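Local coordinates for protein cellulase IBT99 (Metagenomes, PDB 6WBT) that probably hydrolyses 6-phospho-alpha-glucosides as a family 4 glycosyl hydrolase, and binds NAD, a manganese ion and glucose 6-phosphate, at residues A[195-198]-A[203-206]; A[351-356]-A[384-389]; A[360-365]-A[371-376]. One frame throughout, in Å; residues are numbered along the deposited sequence.

Contact 1 (A[195-198]-A[203-206]); sequences DYFG and GWFT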
loop_
_atom_site.group_PDB
_atom_site.type_symbol
_atom_site.label_atom_id
_atom_site.label_comp_id
_atom_site.label_asym_id
_atom_site.label_seq_id
_atom_site.Cartn_x
_atom_site.Cartn_y
_atom_site.Cartn_z
ATOM N N ASP A 195 -2.628 -1.448 -25.511
ATOM C CA ASP A 195 -2.528 -1.407 -24.062
ATOM C C ASP A 195 -3.462 -0.325 -23.533
ATOM O O ASP A 195 -3.490 0.793 -24.056
ATOM C CB ASP A 195 -1.089 -1.124 -23.623
ATOM C CG ASP A 195 -0.099 -2.121 -24.193
ATOM O OD1 ASP A 195 -0.407 -3.330 -24.193
ATOM O OD2 ASP A 195 0.983 -1.695 -24.648
ATOM N N TYR A 196 -4.219 -0.658 -22.489
ATOM C CA TYR A 196 -5.345 0.167 -22.076
ATOM C C TYR A 196 -5.532 0.056 -20.570
ATOM O O TYR A 196 -5.270 -0.990 -19.974
ATOM C CB TYR A 196 -6.613 -0.268 -22.827
ATOM C CG TYR A 196 -7.873 0.500 -22.505
ATOM C CD1 TYR A 196 -8.696 0.109 -21.458
ATOM C CD2 TYR A 196 -8.258 1.592 -23.271
ATOM C CE1 TYR A 196 -9.855 0.798 -21.167
ATOM C CE2 TYR A 196 -9.418 2.287 -22.988
ATOM C CZ TYR A 196 -10.213 1.885 -21.935
ATOM O OH TYR A 196 -11.370 2.571 -21.647
ATOM N N PHE A 197 -5.979 1.152 -19.956
ATOM C CA PHE A 197 -6.296 1.146 -18.534
ATOM C C PHE A 197 -7.341 2.214 -18.257
ATOM O O PHE A 197 -7.559 3.121 -19.064
ATOM C CB PHE A 197 -5.051 1.375 -17.664
ATOM C CG PHE A 197 -4.606 2.813 -17.597
ATOM C CD1 PHE A 197 -5.051 3.646 -16.581
ATOM C CD2 PHE A 197 -3.733 3.326 -18.541
ATOM C CE1 PHE A 197 -4.645 4.966 -16.518
ATOM C CE2 PHE A 197 -3.320 4.644 -18.479
ATOM C CZ PHE A 197 -3.776 5.464 -17.467
ATOM N N GLY A 198 -7.979 2.102 -17.092
ATOM C CA GLY A 198 -8.989 3.033 -16.646
ATOM C C GLY A 198 -10.246 2.299 -16.240
ATOM O O GLY A 198 -10.235 1.086 -16.008
ATOM N N GLY A 203 -11.291 5.405 -19.808
ATOM C CA GLY A 203 -9.958 4.847 -19.941
ATOM C C GLY A 203 -9.070 5.561 -20.936
ATOM O O GLY A 203 -9.431 6.617 -21.465
ATOM N N TRP A 204 -7.893 4.988 -21.187
ATOM C CA TRP A 204 -6.910 5.578 -22.082
ATOM C C TRP A 204 -6.148 4.472 -22.798
ATOM O O TRP A 204 -5.887 3.408 -22.231
ATOM C CB TRP A 204 -5.924 6.480 -21.327
ATOM C CG TRP A 204 -6.579 7.551 -20.511
ATOM C CD1 TRP A 204 -7.084 7.424 -19.249
ATOM C CD2 TRP A 204 -6.796 8.914 -20.894
ATOM N NE1 TRP A 204 -7.604 8.622 -18.825
ATOM C CE2 TRP A 204 -7.442 9.553 -19.818
ATOM C CE3 TRP A 204 -6.510 9.657 -22.045
ATOM C CZ2 TRP A 204 -7.801 10.899 -19.853
ATOM C CZ3 TRP A 204 -6.870 10.994 -22.079
ATOM C CH2 TRP A 204 -7.510 11.601 -20.991
ATOM N N PHE A 205 -5.784 4.741 -24.052
ATOM C CA PHE A 205 -4.981 3.827 -24.859
ATOM C C PHE A 205 -3.527 4.278 -24.789
ATOM O O PHE A 205 -3.146 5.268 -25.422
ATOM C CB PHE A 205 -5.475 3.796 -26.304
ATOM C CG PHE A 205 -6.854 3.224 -26.466
ATOM C CD1 PHE A 205 -7.031 1.899 -26.833
ATOM C CD2 PHE A 205 -7.976 4.011 -26.260
ATOM C CE1 PHE A 205 -8.299 1.370 -26.987
ATOM C CE2 PHE A 205 -9.246 3.488 -26.412
ATOM C CZ PHE A 205 -9.408 2.166 -26.777
ATOM N N THR A 206 -2.710 3.547 -24.025
ATOM C CA THR A 206 -1.319 3.948 -23.841
ATOM C C THR A 206 -0.464 3.606 -25.058
ATOM O O THR A 206 0.362 4.419 -25.485
ATOM C CB THR A 206 -0.740 3.295 -22.585
ATOM O OG1 THR A 206 -0.807 1.869 -22.708
ATOM C CG2 THR A 206 -1.521 3.727 -21.356
#
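Phe197 and Trp204 form the hydrogen-bonded pair of this antiparallel hairpin. Trp204 N donates to Phe197 O at 2.8 Å, and Phe197 N returns a bond to Trp204 O at 3.2 Å. Two residues further along, beyond the Tyr196-Phe205 pair, Asp195 O takes Thr206 N at 2.9 Å, together with a weak bond from Thr206 OG1. The carboxylate of Asp195 is engaged by Arg209 and Arg339.

Beyond the backbone, the two sheet faces carry different aromatics. On one, Tyr196 and Phe205 make a T-shaped pair: ring centroids lie 4.7 Å apart with planes at 65°, and Tyr196 CD2 stands 3.5 Å above the centre of the Phe205 ring. With CG anti to the backbone N (chi1 -180°), the tyrosine reaches along the partner strand until OH comes 3.2 Å from Gly203 CA, where a side chain would collide with it; Asn264 binds that hydroxyl. On the other face, Thr206 CG2 meets the edge of the Phe197 ring, 3.5 Å from CE2, while Trp204 lies obliquely to that ring.

The hairpin of strands 192-197 and 202-210 is covered by helix 173-184 over Phe205 and by helix 380-402 against Phe197, with strand 262-263 also pairing with 202-210 through backbone bonds of Gly203 to Asn264 and Phe205 to Leu262.

Contact 2 (A[351-356]-A[384-389]); sequences ENLSDD and GLIEQQ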
loop_
_atom_site.group_PDB
_atom_site.type_symbol
_atom_site.label_atom_id
_atom_site.label_comp_id
_atom_site.label_asym_id
_atom_site.label_seq_id
_atom_site.Cartn_x
_atom_site.Cartn_y
_atom_site.Cartn_z
ATOM N N GLU A 351 -1.518 -0.202 -9.333
ATOM C CA GLU A 351 -1.063 -0.123 -7.946
ATOM C C GLU A 351 -1.600 1.115 -7.236
ATOM O O GLU A 351 -1.929 1.055 -6.046
ATOM C CB GLU A 351 0.465 -0.142 -7.891
ATOM C CG GLU A 351 1.038 -1.198 -6.956
ATOM C CD GLU A 351 2.471 -0.907 -6.552
ATOM O OE1 GLU A 351 2.715 -0.655 -5.352
ATOM O OE2 GLU A 351 3.352 -0.922 -7.435
ATOM N N ASN A 352 -1.693 2.245 -7.939
ATOM C CA ASN A 352 -2.112 3.488 -7.297
ATOM C C ASN A 352 -3.589 3.508 -6.929
ATOM O O ASN A 352 -4.035 4.483 -6.316
ATOM C CB ASN A 352 -1.808 4.684 -8.200
ATOM C CG ASN A 352 -0.777 4.369 -9.259
ATOM O OD1 ASN A 352 -1.086 3.730 -10.265
ATOM N ND2 ASN A 352 0.452 4.824 -9.047
ATOM N N LEU A 353 -4.355 2.477 -7.274
ATOM C CA LEU A 353 -5.791 2.467 -7.054
ATOM C C LEU A 353 -6.169 1.468 -5.969
ATOM O O LEU A 353 -5.400 0.568 -5.619
ATOM C CB LEU A 353 -6.536 2.141 -8.352
ATOM C CG LEU A 353 -6.314 3.146 -9.484
ATOM C CD1 LEU A 353 -7.033 2.699 -10.743
ATOM C CD2 LEU A 353 -6.771 4.533 -9.060
ATOM N N SER A 354 -7.379 1.642 -5.441
ATOM C CA SER A 354 -7.881 0.778 -4.385
ATOM C C SER A 354 -8.114 -0.637 -4.912
ATOM O O SER A 354 -8.150 -0.883 -6.121
ATOM C CB SER A 354 -9.175 1.346 -3.801
ATOM O OG SER A 354 -8.958 2.632 -3.244
ATOM N N ASP A 355 -8.270 -1.578 -3.979
ATOM C CA ASP A 355 -8.424 -2.976 -4.371
ATOM C C ASP A 355 -9.777 -3.224 -5.030
ATOM O O ASP A 355 -9.858 -3.925 -6.046
ATOM C CB ASP A 355 -8.247 -3.886 -3.156
ATOM C CG ASP A 355 -7.020 -3.533 -2.337
ATOM O OD1 ASP A 355 -6.364 -2.517 -2.650
ATOM O OD2 ASP A 355 -6.712 -4.271 -1.377
ATOM N N ASP A 356 -10.845 -2.655 -4.474
ATOM C CA ASP A 356 -12.196 -2.883 -4.972
ATOM C C ASP A 356 -12.547 -2.016 -6.174
ATOM O O ASP A 356 -13.727 -1.927 -6.532
ATOM C CB ASP A 356 -13.216 -2.651 -3.852
ATOM C CG ASP A 356 -13.179 -1.236 -3.312
ATOM O OD1 ASP A 356 -12.111 -0.595 -3.388
ATOM O OD2 ASP A 356 -14.222 -0.764 -2.810
ATOM N N GLY A 384 -5.870 10.768 -10.337
ATOM C CA GLY A 384 -6.853 11.639 -9.716
ATOM C C GLY A 384 -8.204 11.606 -10.401
ATOM O O GLY A 384 -9.241 11.746 -9.746
ATOM N N LEU A 385 -8.217 11.423 -11.724
ATOM C CA LEU A 385 -9.483 11.314 -12.442
ATOM C C LEU A 385 -10.195 10.009 -12.108
ATOM O O LEU A 385 -11.418 9.992 -11.923
ATOM C CB LEU A 385 -9.242 11.427 -13.948
ATOM C CG LEU A 385 -8.935 12.823 -14.489
ATOM C CD1 LEU A 385 -8.549 12.754 -15.957
ATOM C CD2 LEU A 385 -10.131 13.741 -14.293
ATOM N N ILE A 386 -9.449 8.905 -12.027
ATOM C CA ILE A 386 -10.061 7.622 -11.698
ATOM C C ILE A 386 -10.457 7.575 -10.226
ATOM O O ILE A 386 -11.480 6.977 -9.873
ATOM C CB ILE A 386 -9.112 6.469 -12.074
ATOM C CG1 ILE A 386 -8.867 6.455 -13.584
ATOM C CG2 ILE A 386 -9.677 5.130 -11.625
ATOM C CD1 ILE A 386 -7.872 5.407 -14.033
ATOM N N GLU A 387 -9.673 8.210 -9.350
ATOM C CA GLU A 387 -10.009 8.219 -7.928
ATOM C C GLU A 387 -11.341 8.916 -7.676
ATOM O O GLU A 387 -12.109 8.504 -6.799
ATOM C CB GLU A 387 -8.896 8.894 -7.123
ATOM C CG GLU A 387 -7.637 8.054 -6.943
ATOM C CD GLU A 387 -7.811 6.924 -5.944
ATOM O OE1 GLU A 387 -8.891 6.827 -5.324
ATOM O OE2 GLU A 387 -6.860 6.132 -5.776
ATOM N N GLN A 388 -11.634 9.973 -8.436
ATOM C CA GLN A 388 -12.896 10.683 -8.256
ATOM C C GLN A 388 -14.074 9.829 -8.707
ATOM O O GLN A 388 -15.079 9.713 -7.996
ATOM C CB GLN A 388 -12.867 12.008 -9.015
ATOM C CG GLN A 388 -14.154 12.810 -8.903
ATOM C CD GLN A 388 -14.082 14.135 -9.634
ATOM O OE1 GLN A 388 -13.072 14.458 -10.258
ATOM N NE2 GLN A 388 -15.157 14.910 -9.560
ATOM N N GLN A 389 -13.968 9.219 -9.891
ATOM C CA GLN A 389 -15.061 8.397 -10.399
ATOM C C GLN A 389 -15.228 7.124 -9.581
ATOM O O GLN A 389 -16.358 6.690 -9.327
ATOM C CB GLN A 389 -14.824 8.062 -11.872
ATOM C CG GLN A 389 -15.697 8.850 -12.834
ATOM C CD GLN A 389 -17.145 8.405 -12.809
ATOM O OE1 GLN A 389 -17.988 9.033 -12.169
ATOM N NE2 GLN A 389 -17.442 7.317 -13.509
HETATM O O HOH W 1 -6.303 4.588 -3.849
HETATM O O HOH W 2 -9.622 3.748 -6.062
#
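Leu353 sets its two methyl branches against Ile386 and Glu387, and this is the close-packed half of the contact. Leu353 CD1 lies 3.7 Å from Ile386 CG2, the two side chains crossing at about a right angle. The other branch, CD2, sits 3.9 Å from the same methyl and 3.7 Å from Glu387 OE2, wedged between an apolar and a charged side chain. Glu387 runs past the leucine in the opposite direction, its chain bent at CB-CG (chi2 -74°), which folds the carboxylate back toward the loop.

The join is between an irregular loop, 351-356, which links strands 338-345 and 358-366, and one turn of helix 380-402. Only consecutive helix positions 386 and 387 touch the loop, so the buried area is small, 175 Å².

On the polar side water fills in where direct bonds are lacking. Asn352 O and Glu387 OE2 are both acceptors and merely approach to 3.3 Å. One water donates to Glu387 OE2 and has a weak link to Ser354 OG; a second accepts from Ser354 N at 3.1 Å and donates to Glu387 OE1 at 3.2 Å. Lys383 of the same helix forms a salt bridge with OE2, while Lys383 of a second subunit gives OE1 a long, weak ion pair and also packs on Ser354.

Contact 3 (A[360-365]-A[371-376]); sequences EIPGYV and EPVRVG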
loop_
_atom_site.group_PDB
_atom_site.type_symbol
_atom_site.label_atom_id
_atom_site.label_comp_id
_atom_site.label_asym_id
_atom_site.label_seq_id
_atom_site.Cartn_x
_atom_site.Cartn_y
_atom_site.Cartn_z
ATOM N N GLU A 360 -10.694 -1.451 -16.102
ATOM C CA GLU A 360 -10.839 -2.053 -17.424
ATOM C C GLU A 360 -9.444 -2.172 -18.032
ATOM O O GLU A 360 -8.887 -1.187 -18.527
ATOM C CB GLU A 360 -11.773 -1.218 -18.297
ATOM C CG GLU A 360 -11.980 -1.759 -19.702
ATOM C CD GLU A 360 -13.114 -1.062 -20.430
ATOM O OE1 GLU A 360 -14.287 -1.415 -20.187
ATOM O OE2 GLU A 360 -12.834 -0.153 -21.239
ATOM N N ILE A 361 -8.884 -3.377 -17.992
ATOM C CA ILE A 361 -7.501 -3.619 -18.399
ATOM C C ILE A 361 -7.444 -4.870 -19.261
ATOM O O ILE A 361 -8.356 -5.708 -19.228
ATOM C CB ILE A 361 -6.567 -3.771 -17.179
ATOM C CG1 ILE A 361 -7.092 -4.858 -16.239
ATOM C CG2 ILE A 361 -6.423 -2.445 -16.446
ATOM C CD1 ILE A 361 -6.184 -5.136 -15.067
ATOM N N PRO A 362 -6.382 -5.020 -20.060
ATOM C CA PRO A 362 -6.254 -6.234 -20.877
ATOM C C PRO A 362 -6.042 -7.471 -20.019
ATOM O O PRO A 362 -5.338 -7.438 -19.006
ATOM C CB PRO A 362 -5.028 -5.946 -21.753
ATOM C CG PRO A 362 -4.261 -4.914 -21.004
ATOM C CD PRO A 362 -5.303 -4.061 -20.350
ATOM N N GLY A 363 -6.662 -8.570 -20.439
ATOM C CA GLY A 363 -6.522 -9.834 -19.742
ATOM C C GLY A 363 -6.711 -10.991 -20.698
ATOM O O GLY A 363 -7.311 -10.851 -21.768
ATOM N N TYR A 364 -6.186 -12.145 -20.296
ATOM C CA TYR A 364 -6.253 -13.362 -21.095
ATOM C C TYR A 364 -7.443 -14.196 -20.636
ATOM O O TYR A 364 -7.481 -14.654 -19.488
ATOM C CB TYR A 364 -4.952 -14.158 -20.983
ATOM C CG TYR A 364 -3.763 -13.466 -21.614
ATOM C CD1 TYR A 364 -3.067 -12.475 -20.931
ATOM C CD2 TYR A 364 -3.337 -13.801 -22.892
ATOM C CE1 TYR A 364 -1.982 -11.838 -21.505
ATOM C CE2 TYR A 364 -2.253 -13.170 -23.474
ATOM C CZ TYR A 364 -1.579 -12.190 -22.776
ATOM O OH TYR A 364 -0.500 -11.559 -23.349
ATOM N N VAL A 365 -8.409 -14.387 -21.530
ATOM C CA VAL A 365 -9.637 -15.108 -21.206
ATOM C C VAL A 365 -9.343 -16.604 -21.229
ATOM O O VAL A 365 -9.072 -17.179 -22.286
ATOM C CB VAL A 365 -10.769 -14.752 -22.175
ATOM C CG1 VAL A 365 -11.997 -15.602 -21.888
ATOM C CG2 VAL A 365 -11.105 -13.271 -22.076
ATOM N N GLU A 371 -7.314 -13.733 -16.555
ATOM C CA GLU A 371 -6.025 -13.510 -15.908
ATOM C C GLU A 371 -5.510 -12.131 -16.296
ATOM O O GLU A 371 -4.899 -11.974 -17.365
ATOM C CB GLU A 371 -5.020 -14.594 -16.308
ATOM C CG GLU A 371 -5.278 -15.940 -15.651
ATOM C CD GLU A 371 -4.170 -16.939 -15.912
ATOM O OE1 GLU A 371 -3.441 -16.774 -16.912
ATOM O OE2 GLU A 371 -4.024 -17.888 -15.113
ATOM N N PRO A 372 -5.732 -11.105 -15.479
ATOM C CA PRO A 372 -5.304 -9.754 -15.850
ATOM C C PRO A 372 -3.803 -9.569 -15.695
ATOM O O PRO A 372 -3.165 -10.146 -14.812
ATOM C CB PRO A 372 -6.068 -8.855 -14.867
ATOM C CG PRO A 372 -7.081 -9.751 -14.193
ATOM C CD PRO A 372 -6.486 -11.116 -14.218
ATOM N N VAL A 373 -3.246 -8.738 -16.571
ATOM C CA VAL A 373 -1.818 -8.452 -16.548
ATOM C C VAL A 373 -1.534 -7.344 -15.542
ATOM O O VAL A 373 -2.362 -6.456 -15.305
ATOM C CB VAL A 373 -1.312 -8.079 -17.956
ATOM C CG1 VAL A 373 -1.477 -9.255 -18.906
ATOM C CG2 VAL A 373 -2.048 -6.855 -18.481
ATOM N N ARG A 374 -0.350 -7.399 -14.938
ATOM C CA ARG A 374 0.073 -6.392 -13.967
ATOM C C ARG A 374 0.385 -5.100 -14.710
ATOM O O ARG A 374 1.431 -4.972 -15.351
ATOM C CB ARG A 374 1.279 -6.888 -13.177
ATOM C CG ARG A 374 1.650 -6.018 -11.982
ATOM C CD ARG A 374 2.781 -5.050 -12.303
ATOM N NE ARG A 374 4.064 -5.730 -12.456
ATOM C CZ ARG A 374 4.619 -6.032 -13.625
ATOM N NH1 ARG A 374 4.004 -5.712 -14.756
ATOM N NH2 ARG A 374 5.790 -6.654 -13.664
ATOM N N VAL A 375 -0.528 -4.131 -14.626
ATOM C CA VAL A 375 -0.354 -2.879 -15.356
ATOM C C VAL A 375 0.729 -2.028 -14.706
ATOM O O VAL A 375 1.605 -1.481 -15.386
ATOM C CB VAL A 375 -1.691 -2.123 -15.443
ATOM C CG1 VAL A 375 -1.513 -0.818 -16.205
ATOM C CG2 VAL A 375 -2.748 -2.995 -16.104
ATOM N N GLY A 376 0.690 -1.903 -13.387
ATOM C CA GLY A 376 1.628 -1.071 -12.671
ATOM C C GLY A 376 1.032 0.265 -12.276
ATOM O O GLY A 376 -0.185 0.447 -12.188
#
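Tyr364 and Glu371 are joined by two backbone bonds that fix the register of this antiparallel hairpin. Glu371 N donates to Tyr364 O at 3.1 Å and Tyr364 N to Glu371 O at 3.2 Å, both nearly straight at hydrogen (169° and 171°). Gly363 faces Pro372 in the next, non-hydrogen-bonded pair, with CA atoms 4.1 Å apart. Past it the pairing fades to one weak bond, Val373 N to Pro362 O.

Val373 uses both methyls. CG1, beside the backbone N (chi1 -63°), meets the edge of the Tyr364 ring, in its plane, 3.7 Å from CE1; CG2, set between the backbone N and the carbonyl carbon, lies 3.4 Å from Pro362 O and also reaches Pro362 CG. Replacing this valine with a glycine would probably open a gap between the ring edge of Tyr364 and the ring of Pro362, both of which would lose an apolar partner. Ile361 serves the far end: its CD1 rests 3.7 Å from Pro372 CB, and its CG2 lies at the same 3.7 Å from Val375 CG2.

The outer shell comes partly from another copy of the protein. Tyr364 OH bonds to Glu371 of a third subunit, and the Glu371 carboxylate is held by Arg368 of its own chain and by Arg339 of the third subunit, so the paired residues also build the subunit interface. Within this chain, strand 369-372 forms one edge of the mixed sheet that continues from the Rossmann-type nucleotide domain; strand 358-366 lies between it and strand 338-345, where Pro362 packs on Leu341 and Ile361 on Val344.

Overall arrangement
The three contacts touch one another: the centre of contact 1 lies 11 Å from that of contact 3 and 14 Å from that of contact 2, while contacts 2 and 3 are 16 Å apart. Gly198 O and Glu360 N, 2.6 Å apart, probably hydrogen-bond contact 1 to contact 3; Gly198 CA packs on Ile386 CD1 of contact 2 at 3.7 Å. Glu351 N and Gly376 O, at 3.2 Å, probably join contacts 2 and 3, the latter nested in the loop that the former closes. The Tyr196 side chain is about 9 Å from manganese and about 10 Å from glucose 6-phosphate, and Glu360 touches Cys171, a metal-site residue. Contacts 2 and 3 both touch the third subunit.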